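PDB 6D1P: glycosyl hydrolases family 2, sugar binding domain protein from Bacteroides uniformis str. 3978 T3 ii, which probably hydrolyses O-glycosidic bonds as a beta-glucuronidase of glycoside hydrolase family 2 from a human gut bacterium. Local coordinates for residues A[35-40]-A[90-95]; A[109-114]-A[135-140]; A[116-121]-A[164-169]. All blocks are in the same frame, centred on the assembly; numbering follows the deposited sequence.

Overall arrangement
All three contacts are antiparallel strand pairings in the N-terminal beta sandwich, which probably corresponds to the family 2 sugar-binding domain, and most of their touching residues are buried. Contacts 1 and 3 belong to one six-stranded sheet: strands 89-96 and 162-169 are neighbours in it, and the centres of the two contacts lie about 9 Å apart. Contact 2 joins strands of a separate four-stranded sheet, which packs against contact 3, with Phe111 and Trp137 touching Val120. Contacts 1 and 2 do not touch, their centres being about 17 Å apart. Contact 1 combines aromatic packing with a partly exposed salt bridge, contact 2 adds an aromatic stack to its backbone ladder, and contact 3 is chiefly backbone bonding, with charged groups on one face and mostly apolar side chains on the other.

Contact 1 (A[35-40]-A[90-95]); sequences WEFIRQ and GWYRTM
Glu36 and Arg93 form a hydrogen-bonded antiparallel pair whose side chains also make a salt bridge, with Glu36 OE1 2.7 Å from Arg93 NE. The carboxylate oxygen sits at the edge of the guanidinium, close to its plane, but is approached on its anti side, 28° out of the carboxylate plane. A weak second bond joins Arg93 NH2 to the same OE1 at 3.1 Å. Arg93 starts with CG between its backbone N and carbonyl carbon (chi1 63°) and then runs extended to NE, which brings the head over to Glu36. Its guanidinium also makes a cation-pi contact with Trp64. A methionine in place of Arg93 would probably leave Glu36 OE1 without its charged mate and cost Trp64 its cationic neighbour.

On the other face of the sheet Phe37 and Tyr92 are paired obliquely, their planes at 39°; Phe37 CD1 comes over one face of the Tyr92 ring, 3.7 Å from Tyr92 CE2. Thr94 CG2 lies over the Trp35 ring, 3.5 Å from the centroid of its six-membered ring, a CH-pi contact. Back on the Glu36 face, Gln40 O meets the edge of the Trp91 indole, 3.3 Å from Trp91 CD1.

Helix 45-49 packs on Trp91 through Ile45 and Val48. Strands 65-67 and 162-169 flank the pair in the six-stranded sheet of a beta sandwich, consistent with a family 2 sugar-binding domain.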
loop_
_atom_site.group_PDB
_atom_site.type_symbol
_atom_site.label_atom_id
_atom_site.label_comp_id
_atom_site.label_asym_id
_atom_site.label_seq_id
_atom_site.Cartn_x
_atom_site.Cartn_y
_atom_site.Cartn_z
ATOM N N TRP A 35 -7.494 -7.630 -18.514
ATOM C CA TRP A 35 -7.378 -6.315 -17.913
ATOM C C TRP A 35 -6.029 -6.190 -17.219
ATOM O O TRP A 35 -5.453 -7.172 -16.754
ATOM C CB TRP A 35 -8.485 -6.067 -16.896
ATOM C CG TRP A 35 -9.852 -5.870 -17.438
ATOM C CD1 TRP A 35 -10.797 -6.838 -17.679
ATOM C CD2 TRP A 35 -10.469 -4.616 -17.752
ATOM N NE1 TRP A 35 -11.963 -6.252 -18.127
ATOM C CE2 TRP A 35 -11.783 -4.893 -18.185
ATOM C CE3 TRP A 35 -10.037 -3.289 -17.709
ATOM C CZ2 TRP A 35 -12.660 -3.897 -18.576
ATOM C CZ3 TRP A 35 -10.921 -2.295 -18.097
ATOM C CH2 TRP A 35 -12.221 -2.608 -18.522
ATOM N N GLU A 36 -5.532 -4.970 -17.147
ATOM C CA GLU A 36 -4.402 -4.669 -16.296
ATOM C C GLU A 36 -4.860 -3.761 -15.163
ATOM O O GLU A 36 -5.743 -2.915 -15.338
ATOM C CB GLU A 36 -3.280 -4.010 -17.087
ATOM C CG GLU A 36 -2.512 -4.977 -17.962
ATOM C CD GLU A 36 -1.325 -4.316 -18.670
ATOM O OE1 GLU A 36 -1.474 -3.180 -19.162
ATOM O OE2 GLU A 36 -0.236 -4.935 -18.714
ATOM N N PHE A 37 -4.244 -3.941 -13.999
ATOM C CA PHE A 37 -4.632 -3.187 -12.819
ATOM C C PHE A 37 -3.389 -2.760 -12.042
ATOM O O PHE A 37 -2.413 -3.508 -11.976
ATOM C CB PHE A 37 -5.570 -4.020 -11.935
ATOM C CG PHE A 37 -5.636 -3.537 -10.538
ATOM C CD1 PHE A 37 -6.391 -2.412 -10.219
ATOM C CD2 PHE A 37 -4.904 -4.169 -9.543
ATOM C CE1 PHE A 37 -6.418 -1.922 -8.924
ATOM C CE2 PHE A 37 -4.939 -3.695 -8.244
ATOM C CZ PHE A 37 -5.703 -2.571 -7.933
ATOM N N ILE A 38 -3.419 -1.558 -11.456
ATOM C CA ILE A 38 -2.359 -1.116 -10.551
ATOM C C ILE A 38 -3.004 -0.385 -9.384
ATOM O O ILE A 38 -3.933 0.400 -9.578
ATOM C CB ILE A 38 -1.303 -0.227 -11.264
ATOM C CG1 ILE A 38 -0.113 0.021 -10.355
ATOM C CG2 ILE A 38 -1.859 1.124 -11.682
ATOM C CD1 ILE A 38 1.022 0.745 -11.059
ATOM N N ARG A 39 -2.510 -0.628 -8.176
ATOM C CA ARG A 39 -3.151 -0.087 -6.975
ATOM C C ARG A 39 -2.513 1.239 -6.527
ATOM O O ARG A 39 -1.958 1.382 -5.437
ATOM C CB ARG A 39 -3.128 -1.121 -5.858
ATOM C CG ARG A 39 -4.054 -0.728 -4.735
ATOM C CD ARG A 39 -4.240 -1.837 -3.765
ATOM N NE ARG A 39 -3.194 -1.849 -2.742
ATOM C CZ ARG A 39 -3.263 -2.622 -1.658
ATOM N NH1 ARG A 39 -4.336 -3.419 -1.468
ATOM N NH2 ARG A 39 -2.287 -2.587 -0.757
ATOM N N GLN A 40 -2.647 2.236 -7.392
ATOM C CA GLN A 40 -2.163 3.584 -7.126
ATOM C C GLN A 40 -2.687 4.486 -8.226
ATOM O O GLN A 40 -3.202 4.022 -9.246
ATOM C CB GLN A 40 -0.642 3.658 -7.057
ATOM C CG GLN A 40 0.064 3.304 -8.363
ATOM C CD GLN A 40 1.569 3.506 -8.251
ATOM O OE1 GLN A 40 2.292 2.631 -7.776
ATOM N NE2 GLN A 40 2.036 4.669 -8.654
ATOM N N GLY A 90 -6.890 3.432 -7.743
ATOM C CA GLY A 90 -6.272 2.389 -8.541
ATOM C C GLY A 90 -6.852 2.463 -9.933
ATOM O O GLY A 90 -7.899 3.079 -10.147
ATOM N N TRP A 91 -6.162 1.833 -10.885
ATOM C CA TRP A 91 -6.498 1.979 -12.298
ATOM C C TRP A 91 -6.637 0.632 -12.990
ATOM O O TRP A 91 -5.857 -0.287 -12.738
ATOM C CB TRP A 91 -5.422 2.785 -13.040
ATOM C CG TRP A 91 -5.473 4.294 -12.903
ATOM C CD1 TRP A 91 -4.830 5.063 -11.967
ATOM C CD2 TRP A 91 -6.159 5.209 -13.764
ATOM N NE1 TRP A 91 -5.082 6.396 -12.190
ATOM C CE2 TRP A 91 -5.901 6.511 -13.285
ATOM C CE3 TRP A 91 -6.972 5.055 -14.893
ATOM C CZ2 TRP A 91 -6.433 7.643 -13.889
ATOM C CZ3 TRP A 91 -7.498 6.184 -15.492
ATOM C CH2 TRP A 91 -7.222 7.460 -14.992
ATOM N N TYR A 92 -7.587 0.540 -13.914
ATOM C CA TYR A 92 -7.707 -0.603 -14.811
ATOM C C TYR A 92 -7.562 -0.146 -16.260
ATOM O O TYR A 92 -7.926 0.982 -16.599
ATOM C CB TYR A 92 -9.053 -1.302 -14.662
ATOM C CG TYR A 92 -9.369 -1.832 -13.294
ATOM C CD1 TYR A 92 -9.925 -1.016 -12.313
ATOM C CD2 TYR A 92 -9.183 -3.172 -13.002
ATOM C CE1 TYR A 92 -10.259 -1.524 -11.062
ATOM C CE2 TYR A 92 -9.509 -3.684 -11.770
ATOM C CZ TYR A 92 -10.042 -2.855 -10.797
ATOM O OH TYR A 92 -10.354 -3.387 -9.564
ATOM N N ARG A 93 -7.051 -1.030 -17.123
ATOM C CA ARG A 93 -6.961 -0.708 -18.543
ATOM C C ARG A 93 -7.005 -1.977 -19.377
ATOM O O ARG A 93 -6.557 -3.044 -18.939
ATOM C CB ARG A 93 -5.692 0.077 -18.875
ATOM C CG ARG A 93 -4.404 -0.674 -18.619
ATOM C CD ARG A 93 -3.184 0.219 -18.906
ATOM N NE ARG A 93 -1.936 -0.525 -18.792
ATOM C CZ ARG A 93 -0.726 0.023 -18.710
ATOM N NH1 ARG A 93 -0.569 1.344 -18.728
ATOM N NH2 ARG A 93 0.328 -0.762 -18.596
ATOM N N THR A 94 -7.554 -1.848 -20.585
ATOM C CA THR A 94 -7.635 -2.968 -21.516
ATOM C C THR A 94 -7.891 -2.454 -22.930
ATOM O O THR A 94 -8.045 -1.254 -23.168
ATOM C CB THR A 94 -8.729 -3.964 -21.129
ATOM O OG1 THR A 94 -8.599 -5.107 -21.964
ATOM C CG2 THR A 94 -10.119 -3.366 -21.381
ATOM N N MET A 95 -7.977 -3.404 -23.862
ATOM C CA MET A 95 -8.201 -3.163 -25.283
ATOM C C MET A 95 -9.493 -3.854 -25.694
ATOM O O MET A 95 -9.661 -5.050 -25.426
ATOM C CB MET A 95 -7.030 -3.722 -26.106
ATOM C CG MET A 95 -6.344 -2.715 -26.977
ATOM S SD MET A 95 -5.481 -1.483 -26.014
ATOM C CE MET A 95 -3.873 -2.290 -25.860
#

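Contact 2 (A[109-114]-A[135-140]); sequences LEFEGA and DEWKAD
Phe111 and Trp137 make an offset stack within an antiparallel strand pair of the beta sandwich expected for a family 2 sugar-binding domain. The two are a hydrogen-bonded pair, each bonding the other's backbone: Phe111 N to Trp137 O at 2.9 Å, and Trp137 N to Phe111 O at 3.2 Å. Their side chains lie on the same side of the sheet. The phenyl ring and the indole six-membered ring are nearly parallel, with planes 7° apart and centroids 4.0 Å apart. Phe111 CB adds a CH-pi contact over the five-membered ring, 3.7 Å from its centroid, so both parts of the indole are used.

One torsion accounts for much of the overlap: Trp137 CG stands between its own backbone N and carbonyl carbon (chi1 55°), which swings the indole back across the phenyl ring. Ala139 CB meets the edge of Phe111. Beyond the pair, Val120 of the facing sheet touches both rings, and His130 stacks on Trp137, placing the stack inside the sandwich.

Where strand pairing gives out, a water takes over: it accepts from Ala114 N at 3.0 Å, lies 2.9 Å from Asp135 O, to which it can donate, and receives a weak bond from Trp137 NE1 at 3.1 Å.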
loop_
_atom_site.group_PDB
_atom_site.type_symbol
_atom_site.label_atom_id
_atom_site.label_comp_id
_atom_site.label_asym_id
_atom_site.label_seq_id
_atom_site.Cartn_x
_atom_site.Cartn_y
_atom_site.Cartn_z
ATOM N N LEU A 109 -20.515 1.011 -21.818
ATOM C CA LEU A 109 -20.003 0.178 -20.746
ATOM C C LEU A 109 -21.000 0.249 -19.601
ATOM O O LEU A 109 -21.383 1.342 -19.168
ATOM C CB LEU A 109 -18.627 0.647 -20.299
ATOM C CG LEU A 109 -17.568 0.515 -21.389
ATOM C CD1 LEU A 109 -16.254 1.098 -20.910
ATOM C CD2 LEU A 109 -17.395 -0.947 -21.759
ATOM N N GLU A 110 -21.455 -0.907 -19.157
ATOM C CA GLU A 110 -22.408 -1.018 -18.071
ATOM C C GLU A 110 -21.675 -1.511 -16.835
ATOM O O GLU A 110 -20.895 -2.469 -16.916
ATOM C CB GLU A 110 -23.530 -1.991 -18.433
ATOM C CG GLU A 110 -24.869 -1.357 -18.650
ATOM C CD GLU A 110 -25.979 -2.387 -18.629
ATOM O OE1 GLU A 110 -25.675 -3.572 -18.361
ATOM O OE2 GLU A 110 -27.143 -2.012 -18.858
ATOM N N PHE A 111 -21.943 -0.873 -15.697
ATOM C CA PHE A 111 -21.302 -1.210 -14.429
ATOM C C PHE A 111 -22.372 -1.708 -13.473
ATOM O O PHE A 111 -23.233 -0.930 -13.046
ATOM C CB PHE A 111 -20.570 -0.005 -13.842
ATOM C CG PHE A 111 -19.474 0.512 -14.714
ATOM C CD1 PHE A 111 -19.742 1.438 -15.693
ATOM C CD2 PHE A 111 -18.175 0.070 -14.551
ATOM C CE1 PHE A 111 -18.737 1.913 -16.502
ATOM C CE2 PHE A 111 -17.160 0.541 -15.358
ATOM C CZ PHE A 111 -17.437 1.458 -16.334
ATOM N N GLU A 112 -22.325 -2.996 -13.136
ATOM C CA GLU A 112 -23.254 -3.513 -12.146
ATOM C C GLU A 112 -22.851 -3.105 -10.740
ATOM O O GLU A 112 -23.668 -3.214 -9.817
ATOM C CB GLU A 112 -23.365 -5.037 -12.258
ATOM C CG GLU A 112 -23.812 -5.480 -13.640
ATOM C CD GLU A 112 -24.066 -6.978 -13.754
ATOM O OE1 GLU A 112 -23.895 -7.704 -12.756
ATOM O OE2 GLU A 112 -24.438 -7.427 -14.857
ATOM N N GLY A 113 -21.621 -2.627 -10.567
ATOM C CA GLY A 113 -21.195 -2.084 -9.295
ATOM C C GLY A 113 -19.700 -1.868 -9.237
ATOM O O GLY A 113 -18.938 -2.763 -9.607
ATOM N N ALA A 114 -19.263 -0.699 -8.779
ATOM C CA ALA A 114 -17.843 -0.426 -8.617
ATOM C C ALA A 114 -17.675 0.567 -7.480
ATOM O O ALA A 114 -18.459 1.515 -7.365
ATOM C CB ALA A 114 -17.235 0.133 -9.909
ATOM N N ASP A 135 -24.827 0.938 -6.618
ATOM C CA ASP A 135 -25.886 1.025 -7.610
ATOM C C ASP A 135 -25.302 0.856 -9.012
ATOM O O ASP A 135 -24.089 0.959 -9.223
ATOM C CB ASP A 135 -26.627 2.364 -7.492
ATOM C CG ASP A 135 -25.683 3.571 -7.523
ATOM O OD1 ASP A 135 -24.476 3.408 -7.223
ATOM O OD2 ASP A 135 -26.153 4.684 -7.847
ATOM N N GLU A 136 -26.182 0.592 -9.972
ATOM C CA GLU A 136 -25.769 0.378 -11.350
ATOM C C GLU A 136 -25.797 1.687 -12.112
ATOM O O GLU A 136 -26.611 2.573 -11.835
ATOM C CB GLU A 136 -26.680 -0.618 -12.058
ATOM C CG GLU A 136 -26.883 -1.895 -11.307
ATOM C CD GLU A 136 -27.687 -2.894 -12.097
ATOM O OE1 GLU A 136 -28.578 -2.467 -12.858
ATOM O OE2 GLU A 136 -27.415 -4.099 -11.967
ATOM N N TRP A 137 -24.918 1.783 -13.103
ATOM C CA TRP A 137 -24.774 2.997 -13.894
ATOM C C TRP A 137 -24.065 2.601 -15.178
ATOM O O TRP A 137 -23.536 1.495 -15.293
ATOM C CB TRP A 137 -24.015 4.076 -13.108
ATOM C CG TRP A 137 -22.669 3.581 -12.598
ATOM C CD1 TRP A 137 -22.440 2.753 -11.536
ATOM C CD2 TRP A 137 -21.382 3.905 -13.137
ATOM N NE1 TRP A 137 -21.094 2.531 -11.388
ATOM C CE2 TRP A 137 -20.420 3.224 -12.361
ATOM C CE3 TRP A 137 -20.952 4.692 -14.206
ATOM C CZ2 TRP A 137 -19.055 3.301 -12.626
ATOM C CZ3 TRP A 137 -19.583 4.771 -14.467
ATOM C CH2 TRP A 137 -18.656 4.069 -13.684
ATOM N N LYS A 138 -24.054 3.511 -16.148
ATOM C CA LYS A 138 -23.426 3.219 -17.427
ATOM C C LYS A 138 -22.661 4.437 -17.935
ATOM O O LYS A 138 -22.831 5.559 -17.456
ATOM C CB LYS A 138 -24.456 2.757 -18.465
ATOM C CG LYS A 138 -25.480 3.815 -18.863
ATOM C CD LYS A 138 -26.438 3.257 -19.910
ATOM C CE LYS A 138 -27.595 4.191 -20.146
ATOM N NZ LYS A 138 -27.091 5.562 -20.453
ATOM N N ALA A 139 -21.808 4.193 -18.927
ATOM C CA ALA A 139 -21.053 5.234 -19.615
ATOM C C ALA A 139 -21.230 5.032 -21.111
ATOM O O ALA A 139 -20.909 3.958 -21.636
ATOM C CB ALA A 139 -19.567 5.190 -19.237
ATOM N N ASP A 140 -21.736 6.055 -21.791
ATOM C CA ASP A 140 -22.000 5.983 -23.222
ATOM C C ASP A 140 -20.727 6.383 -23.960
ATOM O O ASP A 140 -20.369 7.564 -24.000
ATOM C CB ASP A 140 -23.180 6.883 -23.593
ATOM C CG ASP A 140 -23.754 6.564 -24.970
ATOM O OD1 ASP A 140 -22.967 6.498 -25.938
ATOM O OD2 ASP A 140 -24.995 6.373 -25.080
HETATM O O HOH W 1 -21.331 1.417 -8.543
#

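Contact 3 (A[116-121]-A[164-169]); sequences QKTEVY and IAIRCD
A classic beta bulge opens this antiparallel pairing, Gln116 and Lys117 together standing opposite Asp169. Two donors converge on one carbonyl: Gln116 N lies 2.6 Å from Asp169 O, while Lys117 N reaches the same Asp169 O at 2.8 Å. They arrive differently, Lys117 N in the carbonyl plane and Gln116 N 50° above it. The peptide bond before Gln116 is cis; after the bulge, regular pairing runs through Glu119 with Arg167 to Tyr121 with Ala165.

On one face, Thr118 CG2 meets Ile166 CG2 at 3.5 Å; in both residues this methyl is anti to the backbone N, which turns the two toward each other. Phe111 packs on Ile166 and Val120, so this face looks into the sandwich.

The opposite face carries the charged groups, with Ala165 and Tyr121 under helix 45-49. Tyr121 OH donates to Glu119 OE1 at 2.8 Å. Arg167 runs extended alongside Glu119, but Glu119 OE2 stays 4.4 Å from Arg167 NH1 and well out of the guanidinium plane. Arg167 instead forms its salt bridge with Asp41, and Lys117 pairs with Asp173. Two waters can bridge Lys117 NZ and Asp169 OD2, 4.6 Å apart, while Asp169 OD1 bonds the Ser171 hydroxyl. Register thus probably rests on the backbone bonds, while the charged groups interact across the strands only through water or at a distance and tie the sheet to residues beyond the pair.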
loop_
_atom_site.group_PDB
_atom_site.type_symbol
_atom_site.label_atom_id
_atom_site.label_comp_id
_atom_site.label_asym_id
_atom_site.label_seq_id
_atom_site.Cartn_x
_atom_site.Cartn_y
_atom_site.Cartn_z
ATOM N N GLN A 116 -15.179 3.175 -4.903
ATOM C CA GLN A 116 -16.416 3.826 -4.477
ATOM C C GLN A 116 -16.741 4.927 -5.488
ATOM O O GLN A 116 -17.883 5.067 -5.920
ATOM C CB GLN A 116 -16.286 4.384 -3.057
ATOM C CG GLN A 116 -16.089 3.311 -1.987
ATOM C CD GLN A 116 -17.370 2.613 -1.665
ATOM O OE1 GLN A 116 -18.418 3.246 -1.649
ATOM N NE2 GLN A 116 -17.311 1.300 -1.414
ATOM N N LYS A 117 -15.719 5.687 -5.877
ATOM C CA LYS A 117 -15.817 6.644 -6.970
ATOM C C LYS A 117 -15.142 6.053 -8.200
ATOM O O LYS A 117 -14.117 5.373 -8.086
ATOM C CB LYS A 117 -15.164 7.983 -6.604
ATOM C CG LYS A 117 -15.549 8.553 -5.231
ATOM C CD LYS A 117 -15.091 10.018 -5.121
ATOM C CE LYS A 117 -15.628 10.718 -3.879
ATOM N NZ LYS A 117 -15.080 10.095 -2.680
ATOM N N THR A 118 -15.709 6.315 -9.380
ATOM C CA THR A 118 -15.225 5.678 -10.600
ATOM C C THR A 118 -15.196 6.690 -11.738
ATOM O O THR A 118 -16.087 7.535 -11.849
ATOM C CB THR A 118 -16.097 4.464 -10.984
ATOM O OG1 THR A 118 -16.148 3.527 -9.897
ATOM C CG2 THR A 118 -15.551 3.767 -12.206
ATOM N N GLU A 119 -14.152 6.616 -12.570
ATOM C CA GLU A 119 -14.009 7.462 -13.751
ATOM C C GLU A 119 -13.648 6.601 -14.956
ATOM O O GLU A 119 -12.788 5.721 -14.864
ATOM C CB GLU A 119 -12.942 8.540 -13.548
ATOM C CG GLU A 119 -13.195 9.494 -12.402
ATOM C CD GLU A 119 -12.044 10.488 -12.189
ATOM O OE1 GLU A 119 -11.051 10.441 -12.948
ATOM O OE2 GLU A 119 -12.134 11.328 -11.262
ATOM N N VAL A 120 -14.297 6.873 -16.088
ATOM C CA VAL A 120 -14.206 6.045 -17.284
ATOM C C VAL A 120 -13.565 6.845 -18.416
ATOM O O VAL A 120 -14.002 7.962 -18.719
ATOM C CB VAL A 120 -15.591 5.535 -17.710
ATOM C CG1 VAL A 120 -15.445 4.496 -18.791
ATOM C CG2 VAL A 120 -16.319 4.984 -16.520
ATOM N N TYR A 121 -12.561 6.256 -19.069
ATOM C CA TYR A 121 -11.834 6.924 -20.138
ATOM C C TYR A 121 -11.801 6.054 -21.381
ATOM O O TYR A 121 -11.518 4.858 -21.295
ATOM C CB TYR A 121 -10.402 7.242 -19.718
ATOM C CG TYR A 121 -10.269 8.203 -18.566
ATOM C CD1 TYR A 121 -10.453 7.781 -17.248
ATOM C CD2 TYR A 121 -9.915 9.528 -18.790
ATOM C CE1 TYR A 121 -10.308 8.673 -16.189
ATOM C CE2 TYR A 121 -9.774 10.422 -17.743
ATOM C CZ TYR A 121 -9.969 9.999 -16.448
ATOM O OH TYR A 121 -9.816 10.909 -15.419
ATOM N N ILE A 164 -9.328 1.346 -23.255
ATOM C CA ILE A 164 -10.229 1.691 -22.164
ATOM C C ILE A 164 -9.412 1.774 -20.879
ATOM O O ILE A 164 -8.572 0.908 -20.614
ATOM C CB ILE A 164 -11.352 0.644 -22.033
ATOM C CG1 ILE A 164 -12.204 0.645 -23.295
ATOM C CG2 ILE A 164 -12.240 0.903 -20.803
ATOM C CD1 ILE A 164 -12.813 1.994 -23.593
ATOM N N ALA A 165 -9.650 2.806 -20.085
ATOM C CA ALA A 165 -9.085 2.858 -18.748
ATOM C C ALA A 165 -10.161 3.307 -17.779
ATOM O O ALA A 165 -11.015 4.135 -18.118
ATOM C CB ALA A 165 -7.867 3.789 -18.659
ATOM N N ILE A 166 -10.120 2.744 -16.575
ATOM C CA ILE A 166 -11.098 3.038 -15.540
ATOM C C ILE A 166 -10.359 3.265 -14.236
ATOM O O ILE A 166 -9.603 2.392 -13.791
ATOM C CB ILE A 166 -12.118 1.910 -15.378
ATOM C CG1 ILE A 166 -12.787 1.640 -16.718
ATOM C CG2 ILE A 166 -13.147 2.314 -14.336
ATOM C CD1 ILE A 166 -13.583 0.390 -16.742
ATOM N N ARG A 167 -10.588 4.424 -13.622
ATOM C CA ARG A 167 -10.008 4.768 -12.331
ATOM C C ARG A 167 -11.067 4.536 -11.259
ATOM O O ARG A 167 -12.160 5.104 -11.339
ATOM C CB ARG A 167 -9.532 6.220 -12.324
ATOM C CG ARG A 167 -8.860 6.700 -11.032
ATOM C CD ARG A 167 -8.553 8.213 -11.109
ATOM N NE ARG A 167 -7.756 8.732 -9.993
ATOM C CZ ARG A 167 -8.260 9.107 -8.820
ATOM N NH1 ARG A 167 -9.567 9.001 -8.580
ATOM N NH2 ARG A 167 -7.466 9.578 -7.876
ATOM N N CYS A 168 -10.759 3.685 -10.279
ATOM C CA CYS A 168 -11.622 3.475 -9.119
ATOM C C CYS A 168 -10.931 3.981 -7.867
ATOM O O CYS A 168 -9.712 3.887 -7.735
ATOM C CB CYS A 168 -11.980 1.999 -8.919
ATOM S SG CYS A 168 -13.125 1.384 -10.142
ATOM N N ASP A 169 -11.715 4.524 -6.948
ATOM C CA ASP A 169 -11.148 5.077 -5.732
ATOM C C ASP A 169 -12.064 4.761 -4.555
ATOM O O ASP A 169 -13.283 4.969 -4.637
ATOM C CB ASP A 169 -10.937 6.594 -5.873
ATOM C CG ASP A 169 -10.500 7.236 -4.580
ATOM O OD1 ASP A 169 -9.284 7.391 -4.380
ATOM O OD2 ASP A 169 -11.376 7.570 -3.745
HETATM O O HOH W 2 -13.738 7.313 -2.228
HETATM O O HOH W 3 -11.888 10.160 -3.375
#